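Local structure of fructosyl amine:oxygen oxidoreductase (Neosartorya fumigata, 4WCT) at residues S320-E333 with R350-D362. The protein probably oxidises fructosyl amines (Amadori products) with FAD as cofactor and oxygen as electron acceptor, so deglycating them. Residues are numbered along the deposited sequence; the frame is centred on the assembly and turned at random.
With FAD (flavin-adenine dinucleotide), chain C.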
ATOM      1  N   SER A 320       5.181   8.348 -15.214  1.00 10.78           N
ATOM      2  CA  SER A 320       4.601   8.991 -14.035  1.00  9.44           C
ATOM      3  C   SER A 320       5.629   9.182 -12.905  1.00 11.99           C
ATOM      4  O   SER A 320       6.300   8.229 -12.503  1.00 10.21           O
ATOM      5  CB  SER A 320       3.444   8.133 -13.518  1.00 11.36           C
ATOM      6  OG  SER A 320       2.797   8.791 -12.419  1.00 11.13           O
ATOM      7  N   VAL A 321       5.756  10.412 -12.426  1.00 10.64           N
ATOM      8  CA  VAL A 321       6.738  10.769 -11.404  1.00 10.75           C
ATOM      9  C   VAL A 321       6.021  11.280 -10.167  1.00  9.15           C
ATOM     10  O   VAL A 321       5.390  12.331 -10.196  1.00 11.05           O
ATOM     11  CB  VAL A 321       7.696  11.873 -11.891  1.00 14.44           C
ATOM     12  CG1 VAL A 321       8.752  12.124 -10.817  1.00 18.29           C
ATOM     13  CG2 VAL A 321       8.335  11.415 -13.195  1.00 16.31           C
ATOM     14  N   PRO A 322       6.252  10.637  -9.026  1.00 10.08           N
ATOM     15  CA  PRO A 322       5.638  11.146  -7.795  1.00 10.52           C
ATOM     16  C   PRO A 322       6.130  12.499  -7.372  1.00 11.36           C
ATOM     17  O   PRO A 322       7.282  12.864  -7.634  1.00 12.46           O
ATOM     18  CB  PRO A 322       6.026  10.101  -6.737  1.00 10.46           C
ATOM     19  CG  PRO A 322       6.352   8.865  -7.513  1.00 11.99           C
ATOM     20  CD  PRO A 322       6.923   9.345  -8.826  1.00 11.02           C
ATOM     21  N   PHE A 323       5.289  13.186  -6.609  1.00  9.18           N
ATOM     22  CA  PHE A 323       5.660  14.332  -5.813  1.00  9.62           C
ATOM     23  C   PHE A 323       4.826  14.320  -4.531  1.00 10.19           C
ATOM     24  O   PHE A 323       3.720  13.766  -4.508  1.00 10.40           O
ATOM     25  CB  PHE A 323       5.409  15.631  -6.573  1.00 10.54           C
ATOM     26  CG  PHE A 323       3.968  15.870  -6.912  1.00 10.12           C
ATOM     27  CD1 PHE A 323       3.405  15.358  -8.063  1.00 12.27           C
ATOM     28  CD2 PHE A 323       3.181  16.615  -6.088  1.00 11.36           C
ATOM     29  CE1 PHE A 323       2.091  15.656  -8.400  1.00 12.03           C
ATOM     30  CE2 PHE A 323       1.862  16.883  -6.389  1.00 12.53           C
ATOM     31  CZ  PHE A 323       1.292  16.345  -7.524  1.00 12.58           C
ATOM     32  N   ALA A 324       5.324  14.968  -3.490  1.00  8.70           N
ATOM     33  CA  ALA A 324       4.608  14.954  -2.193  1.00  9.65           C
ATOM     34  C   ALA A 324       3.713  16.169  -2.047  1.00 10.58           C
ATOM     35  O   ALA A 324       4.060  17.276  -2.512  1.00 10.78           O
ATOM     36  CB  ALA A 324       5.634  14.917  -1.067  1.00 11.05           C
ATOM     37  N   LYS A 325       2.531  15.985  -1.439  1.00  8.35           N
ATOM     38  CA  LYS A 325       1.661  17.110  -1.127  1.00  9.08           C
ATOM     39  C   LYS A 325       0.677  16.743  -0.031  1.00  9.12           C
ATOM     40  O   LYS A 325       0.004  15.695  -0.122  1.00  9.73           O
ATOM     41  CB  LYS A 325       0.889  17.570  -2.369  1.00 10.87           C
ATOM     42  CG  LYS A 325       0.292  18.952  -2.239  1.00 13.42           C
ATOM     43  CD  LYS A 325       0.025  19.570  -3.598  1.00 14.83           C
ATOM     44  CE  LYS A 325      -0.689  20.895  -3.473  1.00 19.46           C
ATOM     45  NZ  LYS A 325       0.227  22.037  -3.282  1.00 30.79           N
ATOM     46  N   HIS A 326       0.628  17.598   1.000  1.00  9.42           N
ATOM     47  CA  HIS A 326      -0.341  17.508   2.077  1.00  9.92           C
ATOM     48  C   HIS A 326      -1.610  18.315   1.804  1.00 11.20           C
ATOM     49  O   HIS A 326      -2.012  19.167   2.596  1.00 10.39           O
ATOM     50  CB  HIS A 326       0.289  17.918   3.388  1.00 11.00           C
ATOM     51  CG  HIS A 326       1.188  16.869   3.951  1.00 14.55           C
ATOM     52  ND1 HIS A 326       1.613  16.896   5.264  1.00 14.60           N
ATOM     53  CD2 HIS A 326       1.508  15.639   3.480  1.00 14.24           C
ATOM     54  CE1 HIS A 326       2.265  15.772   5.529  1.00 16.25           C
ATOM     55  NE2 HIS A 326       2.281  15.032   4.434  1.00 14.58           N
ATOM     56  N   GLN A 327      -2.106  18.148   0.590  1.00  9.51           N
ATOM     57  CA  GLN A 327      -3.466  18.557   0.199  1.00  9.39           C
ATOM     58  C   GLN A 327      -3.964  17.500  -0.776  1.00  8.90           C
ATOM     59  O   GLN A 327      -3.187  16.667  -1.227  1.00  8.77           O
ATOM     60  CB  GLN A 327      -3.451  19.926  -0.527  1.00  9.52           C
ATOM     61  CG  GLN A 327      -2.871  21.126   0.232  1.00 10.75           C
ATOM     62  CD  GLN A 327      -3.578  21.504   1.515  1.00 10.78           C
ATOM     63  OE1 GLN A 327      -4.698  21.080   1.801  1.00 10.30           O
ATOM     64  NE2 GLN A 327      -2.910  22.367   2.303  1.00 13.12           N
ATOM     65  N   ILE A 328      -5.243  17.563  -1.154  1.00  8.69           N
ATOM     66  CA  ILE A 328      -5.776  16.722  -2.216  1.00  8.27           C
ATOM     67  C   ILE A 328      -6.548  17.578  -3.204  1.00  8.61           C
ATOM     68  O   ILE A 328      -6.916  18.729  -2.870  1.00  9.25           O
ATOM     69  CB  ILE A 328      -6.696  15.572  -1.700  1.00  8.70           C
ATOM     70  CG1 ILE A 328      -7.928  16.127  -0.977  1.00  9.27           C
ATOM     71  CG2 ILE A 328      -5.864  14.595  -0.848  1.00  8.92           C
ATOM     72  CD1 ILE A 328      -8.858  15.050  -0.448  1.00 10.26           C
ATOM     73  N   PRO A 329      -6.721  17.073  -4.429  1.00  8.29           N
ATOM     74  CA  PRO A 329      -7.530  17.881  -5.328  1.00  8.94           C
ATOM     75  C   PRO A 329      -8.926  18.132  -4.772  1.00  8.65           C
ATOM     76  O   PRO A 329      -9.527  17.269  -4.129  1.00  8.94           O
ATOM     77  CB  PRO A 329      -7.559  17.058  -6.622  1.00  9.28           C
ATOM     78  CG  PRO A 329      -6.285  16.272  -6.578  1.00 10.48           C
ATOM     79  CD  PRO A 329      -6.158  15.895  -5.122  1.00  8.79           C
ATOM     80  N   LEU A 330      -9.466  19.300  -5.077  1.00  9.17           N
ATOM     81  CA  LEU A 330     -10.820  19.641  -4.639  1.00  8.92           C
ATOM     82  C   LEU A 330     -11.821  18.589  -5.106  1.00  7.90           C
ATOM     83  O   LEU A 330     -12.848  18.364  -4.438  1.00  9.50           O
ATOM     84  CB  LEU A 330     -11.197  21.022  -5.147  1.00  8.96           C
ATOM     85  CG  LEU A 330     -10.429  22.183  -4.490  1.00  9.61           C
ATOM     86  CD1 LEU A 330     -10.735  23.482  -5.209  1.00 11.40           C
ATOM     87  CD2 LEU A 330     -10.751  22.303  -3.013  1.00 10.30           C
ATOM     88  N   GLU A 331     -11.626  18.059  -6.315  1.00  7.74           N
ATOM     89  CA  GLU A 331     -12.551  17.032  -6.820  1.00  9.36           C
ATOM     90  C   GLU A 331     -12.500  15.741  -5.964  1.00 10.83           C
ATOM     91  O   GLU A 331     -13.503  15.032  -5.860  1.00  7.95           O
ATOM     92  CB  GLU A 331     -12.314  16.732  -8.320  1.00 11.57           C
ATOM     93  CG  GLU A 331     -11.022  15.969  -8.544  1.00 13.02           C
ATOM     94  CD  GLU A 331     -10.166  16.410  -9.701  1.00 29.71           C
ATOM     95  OE1 GLU A 331     -10.687  16.753 -10.803  1.00 28.87           O
ATOM     96  OE2 GLU A 331      -8.965  16.107  -9.622  1.00 27.20           O
ATOM     97  N   ALA A 332     -11.378  15.506  -5.292  1.00  9.13           N
ATOM     98  CA  ALA A 332     -11.247  14.313  -4.451  1.00  8.09           C
ATOM     99  C   ALA A 332     -11.936  14.578  -3.107  1.00  7.62           C
ATOM    100  O   ALA A 332     -12.681  13.718  -2.610  1.00  8.18           O
ATOM    101  CB  ALA A 332      -9.795  13.938  -4.239  1.00  8.21           C
ATOM    102  N   GLU A 333     -11.769  15.781  -2.559  1.00  7.66           N
ATOM    103  CA  GLU A 333     -12.552  16.183  -1.400  1.00  8.54           C
ATOM    104  C   GLU A 333     -14.053  16.038  -1.654  1.00  8.58           C
ATOM    105  O   GLU A 333     -14.791  15.471  -0.826  1.00  6.97           O
ATOM    106  CB  GLU A 333     -12.231  17.614  -0.981  1.00  8.99           C
ATOM    107  CG  GLU A 333     -13.172  18.121   0.117  1.00 12.21           C
ATOM    108  CD  GLU A 333     -13.003  19.587   0.448  1.00 14.05           C
ATOM    109  OE1 GLU A 333     -12.425  20.357  -0.366  1.00 13.54           O
ATOM    110  OE2 GLU A 333     -13.566  20.005   1.479  1.00 15.87           O
ATOM    111  N   ARG A 350     -18.317  18.591   7.414  1.00 11.22           N
ATOM    112  CA  ARG A 350     -17.312  18.943   8.425  1.00 10.89           C
ATOM    113  C   ARG A 350     -16.029  19.369   7.724  1.00 11.45           C
ATOM    114  O   ARG A 350     -15.639  18.812   6.685  1.00 11.21           O
ATOM    115  CB  ARG A 350     -17.016  17.764   9.324  1.00 11.06           C
ATOM    116  CG  ARG A 350     -18.202  17.359  10.184  1.00 13.76           C
ATOM    117  CD  ARG A 350     -18.259  18.152  11.465  1.00 18.14           C
ATOM    118  NE  ARG A 350     -17.351  17.593  12.450  1.00 21.73           N
ATOM    119  CZ  ARG A 350     -17.686  16.662  13.353  1.00 19.15           C
ATOM    120  NH1 ARG A 350     -18.960  16.374  13.591  1.00 19.76           N
ATOM    121  NH2 ARG A 350     -16.746  16.193  14.140  1.00 24.04           N
ATOM    122  N   PRO A 351     -15.346  20.354   8.294  1.00 11.97           N
ATOM    123  CA  PRO A 351     -14.064  20.750   7.725  1.00 11.35           C
ATOM    124  C   PRO A 351     -13.018  19.666   7.806  1.00 10.41           C
ATOM    125  O   PRO A 351     -13.021  18.854   8.726  1.00 11.06           O
ATOM    126  CB  PRO A 351     -13.651  21.956   8.575  1.00 15.46           C
ATOM    127  CG  PRO A 351     -14.350  21.770   9.856  1.00 19.86           C
ATOM    128  CD  PRO A 351     -15.621  21.024   9.578  1.00 16.65           C
ATOM    129  N   LEU A 352     -12.155  19.627   6.804  1.00 11.76           N
ATOM    130  CA  LEU A 352     -11.061  18.678   6.798  1.00 10.63           C
ATOM    131  C   LEU A 352      -9.974  19.198   7.715  1.00 11.48           C
ATOM    132  O   LEU A 352      -9.629  20.383   7.683  1.00 12.95           O
ATOM    133  CB  LEU A 352     -10.500  18.487   5.391  1.00 11.68           C
ATOM    134  CG  LEU A 352     -11.465  18.006   4.325  1.00 12.74           C
ATOM    135  CD1 LEU A 352     -10.668  17.782   3.038  1.00 13.80           C
ATOM    136  CD2 LEU A 352     -12.225  16.747   4.769  1.00 12.47           C
ATOM    137  N   SER A 353      -9.379  18.290   8.483  1.00  9.60           N
ATOM    138  CA  SER A 353      -8.288  18.635   9.362  1.00  9.81           C
ATOM    139  C   SER A 353      -6.924  18.325   8.792  1.00 10.89           C
ATOM    140  O   SER A 353      -5.873  18.785   9.318  1.00 11.53           O
ATOM    141  CB  SER A 353      -8.487  17.963  10.705  1.00 12.50           C
ATOM    142  OG  SER A 353      -8.414  16.564  10.602  1.00 13.97           O
ATOM    143  N   PHE A 354      -6.916  17.445   7.787  1.00 10.44           N
ATOM    144  CA  PHE A 354      -5.677  16.956   7.141  1.00  8.95           C
ATOM    145  C   PHE A 354      -6.074  16.340   5.816  1.00 10.29           C
ATOM    146  O   PHE A 354      -7.150  15.768   5.709  1.00  9.86           O
ATOM    147  CB  PHE A 354      -5.002  15.904   7.987  1.00  9.83           C
ATOM    148  CG  PHE A 354      -3.702  15.393   7.409  1.00 10.14           C
ATOM    149  CD1 PHE A 354      -2.588  16.212   7.343  1.00 13.28           C
ATOM    150  CD2 PHE A 354      -3.614  14.102   6.911  1.00  9.91           C
ATOM    151  CE1 PHE A 354      -1.390  15.740   6.793  1.00 13.95           C
ATOM    152  CE2 PHE A 354      -2.450  13.646   6.327  1.00 12.07           C
ATOM    153  CZ  PHE A 354      -1.339  14.458   6.267  1.00 13.26           C
ATOM    154  N   ALA A 355      -5.177  16.391   4.832  1.00  9.09           N
ATOM    155  CA  ALA A 355      -5.368  15.626   3.619  1.00  8.98           C
ATOM    156  C   ALA A 355      -4.020  15.448   2.922  1.00  8.82           C
ATOM    157  O   ALA A 355      -3.120  16.293   3.072  1.00  9.28           O
ATOM    158  CB  ALA A 355      -6.358  16.322   2.686  1.00  9.85           C
ATOM    159  N   ARG A 356      -3.855  14.346   2.196  1.00  7.82           N
ATOM    160  CA  ARG A 356      -2.658  14.171   1.402  1.00  8.53           C
ATOM    161  C   ARG A 356      -2.890  13.257   0.213  1.00  8.85           C
ATOM    162  O   ARG A 356      -3.766  12.350   0.233  1.00  8.10           O
ATOM    163  CB  ARG A 356      -1.462  13.681   2.243  1.00  8.18           C
ATOM    164  CG  ARG A 356      -1.376  12.201   2.546  1.00  9.28           C
ATOM    165  CD  ARG A 356      -0.141  11.928   3.371  1.00 11.26           C
ATOM    166  NE  ARG A 356       0.114  10.505   3.647  1.00 10.38           N
ATOM    167  CZ  ARG A 356       0.941   9.722   2.945  1.00 11.38           C
ATOM    168  NH1 ARG A 356       1.477  10.098   1.796  1.00 11.44           N
ATOM    169  NH2 ARG A 356       1.252   8.543   3.426  1.00 13.97           N
ATOM    170  N   ILE A 357      -1.978  13.372  -0.745  1.00  7.60           N
ATOM    171  CA  ILE A 357      -1.815  12.348  -1.744  1.00  8.15           C
ATOM    172  C   ILE A 357      -0.816  11.291  -1.251  1.00  8.09           C
ATOM    173  O   ILE A 357       0.059  11.581  -0.447  1.00  7.67           O
ATOM    174  CB  ILE A 357      -1.440  12.910  -3.112  1.00  8.08           C
ATOM    175  CG1 ILE A 357      -0.059  13.566  -3.121  1.00  8.31           C
ATOM    176  CG2 ILE A 357      -2.546  13.877  -3.567  1.00  8.98           C
ATOM    177  CD1 ILE A 357       0.352  14.111  -4.474  1.00  9.75           C
ATOM    178  N   CYS A 358      -0.983  10.071  -1.748  1.00  7.42           N
ATOM    179  CA  CYS A 358      -0.243   8.914  -1.249  1.00  9.30           C
ATOM    180  C   CYS A 358       0.095   8.068  -2.479  1.00  8.36           C
ATOM    181  O   CYS A 358      -0.807   7.723  -3.255  1.00 10.05           O
ATOM    182  CB  CYS A 358      -1.171   8.173  -0.272  1.00  9.25           C
ATOM    183  SG  CYS A 358      -0.693   6.528   0.265  1.00 13.32           S
ATOM    184  N   TRP A 359       1.358   7.672  -2.629  1.00  7.34           N
ATOM    185  CA  TRP A 359       1.814   7.020  -3.834  1.00  7.55           C
ATOM    186  C   TRP A 359       2.117   5.552  -3.609  1.00  8.28           C
ATOM    187  O   TRP A 359       2.831   5.194  -2.656  1.00  9.74           O
ATOM    188  CB  TRP A 359       3.091   7.697  -4.345  1.00  7.91           C
ATOM    189  CG  TRP A 359       2.803   9.076  -4.887  1.00  8.85           C
ATOM    190  CD1 TRP A 359       2.805  10.257  -4.201  1.00  9.33           C
ATOM    191  CD2 TRP A 359       2.485   9.401  -6.248  1.00  7.78           C
ATOM    192  NE1 TRP A 359       2.519  11.289  -5.044  1.00  8.96           N
ATOM    193  CE2 TRP A 359       2.349  10.813  -6.316  1.00  7.79           C
ATOM    194  CE3 TRP A 359       2.407   8.664  -7.415  1.00  8.19           C
ATOM    195  CZ2 TRP A 359       2.045  11.484  -7.510  1.00  9.03           C
ATOM    196  CZ3 TRP A 359       2.094   9.329  -8.602  1.00  7.96           C
ATOM    197  CH2 TRP A 359       1.898  10.714  -8.636  1.00  9.03           C
ATOM    198  N   ASP A 360       1.700   4.743  -4.562  1.00  7.15           N
ATOM    199  CA  ASP A 360       2.158   3.345  -4.667  1.00  8.29           C
ATOM    200  C   ASP A 360       2.590   3.120  -6.117  1.00  9.81           C
ATOM    201  O   ASP A 360       2.639   4.067  -6.918  1.00  8.31           O
ATOM    202  CB  ASP A 360       1.022   2.413  -4.310  1.00  8.83           C
ATOM    203  CG  ASP A 360       1.483   1.034  -3.784  1.00 10.87           C
ATOM    204  OD1 ASP A 360       2.675   0.639  -3.931  1.00  9.47           O
ATOM    205  OD2 ASP A 360       0.574   0.230  -3.386  1.00 10.21           O
ATOM    206  N   ALA A 361       2.931   1.880  -6.444  1.00  8.19           N
ATOM    207  CA  ALA A 361       3.134   1.527  -7.845  1.00  8.96           C
ATOM    208  C   ALA A 361       2.466   0.212  -8.209  1.00  8.64           C
ATOM    209  O   ALA A 361       2.563  -0.772  -7.462  1.00  9.74           O
ATOM    210  CB  ALA A 361       4.635   1.497  -8.167  1.00  9.19           C
ATOM    211  N   ASP A 362       1.754   0.225  -9.341  1.00  7.21           N
ATOM    212  CA  ASP A 362       1.046  -0.917  -9.872  1.00  7.78           C
ATOM    213  C   ASP A 362       1.914  -1.649 -10.904  1.00  8.73           C
ATOM    214  O   ASP A 362       2.503  -1.025 -11.801  1.00  8.82           O
ATOM    215  CB  ASP A 362      -0.240  -0.501 -10.573  1.00  8.36           C
ATOM    216  CG  ASP A 362      -1.319  -0.038  -9.627  1.00 10.07           C
ATOM    217  OD1 ASP A 362      -1.505  -0.649  -8.540  1.00  8.88           O
ATOM    218  OD2 ASP A 362      -2.041   0.899 -10.036  1.00 11.26           O
TER
HETATM  219  PA  FAD C 500       6.368   2.797   0.985  1.00  7.84           P
HETATM  220  O1A FAD C 500       5.672   2.359   2.242  1.00  7.95           O
HETATM  221  O2A FAD C 500       5.874   3.978   0.211  1.00  8.24           O
HETATM  222  O5B FAD C 500       7.873   3.023   1.378  1.00  7.42           O
HETATM  223  C5B FAD C 500       8.812   3.458   0.384  1.00  8.02           C
HETATM  224  C4B FAD C 500       9.992   4.099   1.107  1.00  8.76           C
HETATM  225  O4B FAD C 500      11.065   4.349   0.143  1.00  9.41           O
HETATM  226  C3B FAD C 500       9.669   5.432   1.774  1.00  8.36           C
HETATM  227  O3B FAD C 500       9.998   5.435   3.172  1.00  9.11           O
HETATM  228  C2B FAD C 500      10.524   6.441   1.000  1.00  8.78           C
HETATM  229  O2B FAD C 500      10.932   7.592   1.735  1.00  9.25           O
HETATM  230  C1B FAD C 500      11.675   5.564   0.504  1.00  8.19           C
HETATM  231  N9A FAD C 500      12.338   6.144  -0.685  1.00  9.37           N
HETATM  232  C8A FAD C 500      11.770   6.816  -1.702  1.00  9.84           C
HETATM  233  N7A FAD C 500      12.712   7.248  -2.571  1.00  9.02           N
HETATM  234  C5A FAD C 500      13.893   6.751  -2.119  1.00  8.42           C
HETATM  235  C6A FAD C 500      15.286   6.884  -2.528  1.00  8.17           C
HETATM  236  N6A FAD C 500      15.613   7.569  -3.637  1.00  8.62           N
HETATM  237  N1A FAD C 500      16.215   6.316  -1.730  1.00  8.53           N
HETATM  238  C2A FAD C 500      15.923   5.609  -0.631  1.00  9.08           C
HETATM  239  N3A FAD C 500      14.663   5.485  -0.179  1.00  8.95           N
HETATM  240  C4A FAD C 500      13.647   6.039  -0.884  1.00  8.52           C
HETATM  241  N1  FAD C 500      -2.518  -1.371   1.137  1.00  8.32           N
HETATM  242  C2  FAD C 500      -3.224  -2.270   1.910  1.00  8.89           C
HETATM  243  O2  FAD C 500      -2.710  -3.368   2.112  1.00  8.36           O
HETATM  244  N3  FAD C 500      -4.364  -1.928   2.515  1.00  7.47           N
HETATM  245  C4  FAD C 500      -4.964  -0.740   2.289  1.00  7.08           C
HETATM  246  O4  FAD C 500      -6.048  -0.380   2.826  1.00  8.88           O
HETATM  247  C4X FAD C 500      -4.290   0.247   1.463  1.00  7.48           C
HETATM  248  N5  FAD C 500      -4.849   1.464   1.229  1.00  9.19           N
HETATM  249  C5X FAD C 500      -4.074   2.437   0.660  1.00  9.76           C
HETATM  250  C6  FAD C 500      -4.507   3.758   0.608  1.00  8.71           C
HETATM  251  C7  FAD C 500      -3.759   4.706  -0.064  1.00  8.32           C
HETATM  252  C7M FAD C 500      -4.208   6.123  -0.042  1.00  8.65           C
HETATM  253  C8  FAD C 500      -2.474   4.320  -0.660  1.00  9.90           C
HETATM  254  C8M FAD C 500      -1.601   5.300  -1.355  1.00  9.29           C
HETATM  255  C9  FAD C 500      -1.987   3.044  -0.525  1.00  8.56           C
HETATM  256  C9A FAD C 500      -2.763   2.070   0.066  1.00  9.08           C
HETATM  257  N10 FAD C 500      -2.314   0.747   0.122  1.00  7.40           N
HETATM  258  C10 FAD C 500      -3.027  -0.161   0.907  1.00  7.50           C
HETATM  259  C1' FAD C 500      -1.085   0.258  -0.486  1.00  7.28           C
HETATM  260  C2' FAD C 500       0.088   0.234   0.480  1.00  6.77           C
HETATM  261  O2' FAD C 500       0.111   1.493   1.137  1.00  7.83           O
HETATM  262  C3' FAD C 500       1.377   0.010  -0.323  1.00  6.94           C
HETATM  263  O3' FAD C 500       1.199  -1.080  -1.240  1.00  7.61           O
HETATM  264  C4' FAD C 500       2.576  -0.256   0.590  1.00  7.18           C
HETATM  265  O4' FAD C 500       2.562   0.668   1.677  1.00  8.43           O
HETATM  266  C5' FAD C 500       3.843  -0.048  -0.230  1.00  7.16           C
HETATM  267  O5' FAD C 500       4.971  -0.339   0.594  1.00  7.03           O
HETATM  268  P   FAD C 500       6.447   0.017   0.066  1.00  7.80           P
HETATM  269  O1P FAD C 500       7.422  -0.354   1.160  1.00  8.31           O
HETATM  270  O2P FAD C 500       6.570  -0.576  -1.317  1.00  7.92           O
HETATM  271  O3P FAD C 500       6.404   1.614  -0.079  1.00  6.52           O
HETATM  272  O   HOH W   1       2.279  13.306  -0.363  1.00  7.64           O
HETATM  273  O   HOH W   2      -3.394  18.757   5.136  1.00 11.25           O
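The indole of Trp359 gives its NE1 hydrogen to Phe323 O, 2.8 Å away; the bond is bent (136° at the hydrogen), with the carbonyl oxygen lying 29° out of the indole plane. Over one face of the same ring sits Pro322, its CA 3.6 Å from the centroid of the six-membered ring. Ser320 OG only approaches the ring edge; its polar partners are Pro254 O and Asn307 N. Further along, Ile357 N donates to Lys325 O over 3.1 Å and nearly straight. Water 1 closes this pairing, accepting from Lys325 N and donating to Ile357 O, a carbonyl that also receives a weak bond from Arg356 NH1, whose guanidinium has its stronger polar partner in Ala65. Water 2 does likewise between Ala355 N, at 3.0 Å, and His326 O. The loop thus runs as an irregular, partly water-mediated partner along strand 352-362, whose other neighbour is strand 253-263 in the large mixed sheet. From this strand Asp360 OD2 accepts from the FAD ribityl O3' at 2.6 Å and also from Gly387 N. Ile357 CD1 reaches over one face of the Phe323 ring, 4.1 Å from its centroid. Phe354, its CG swung opposite the backbone N (chi1 -178°), presents its edge to the face of His326 in a T-shaped pair, centroids 5.0 Å apart. Glu333 lays CG against Leu352 CD1, while its OE2 forms a salt bridge with Arg337.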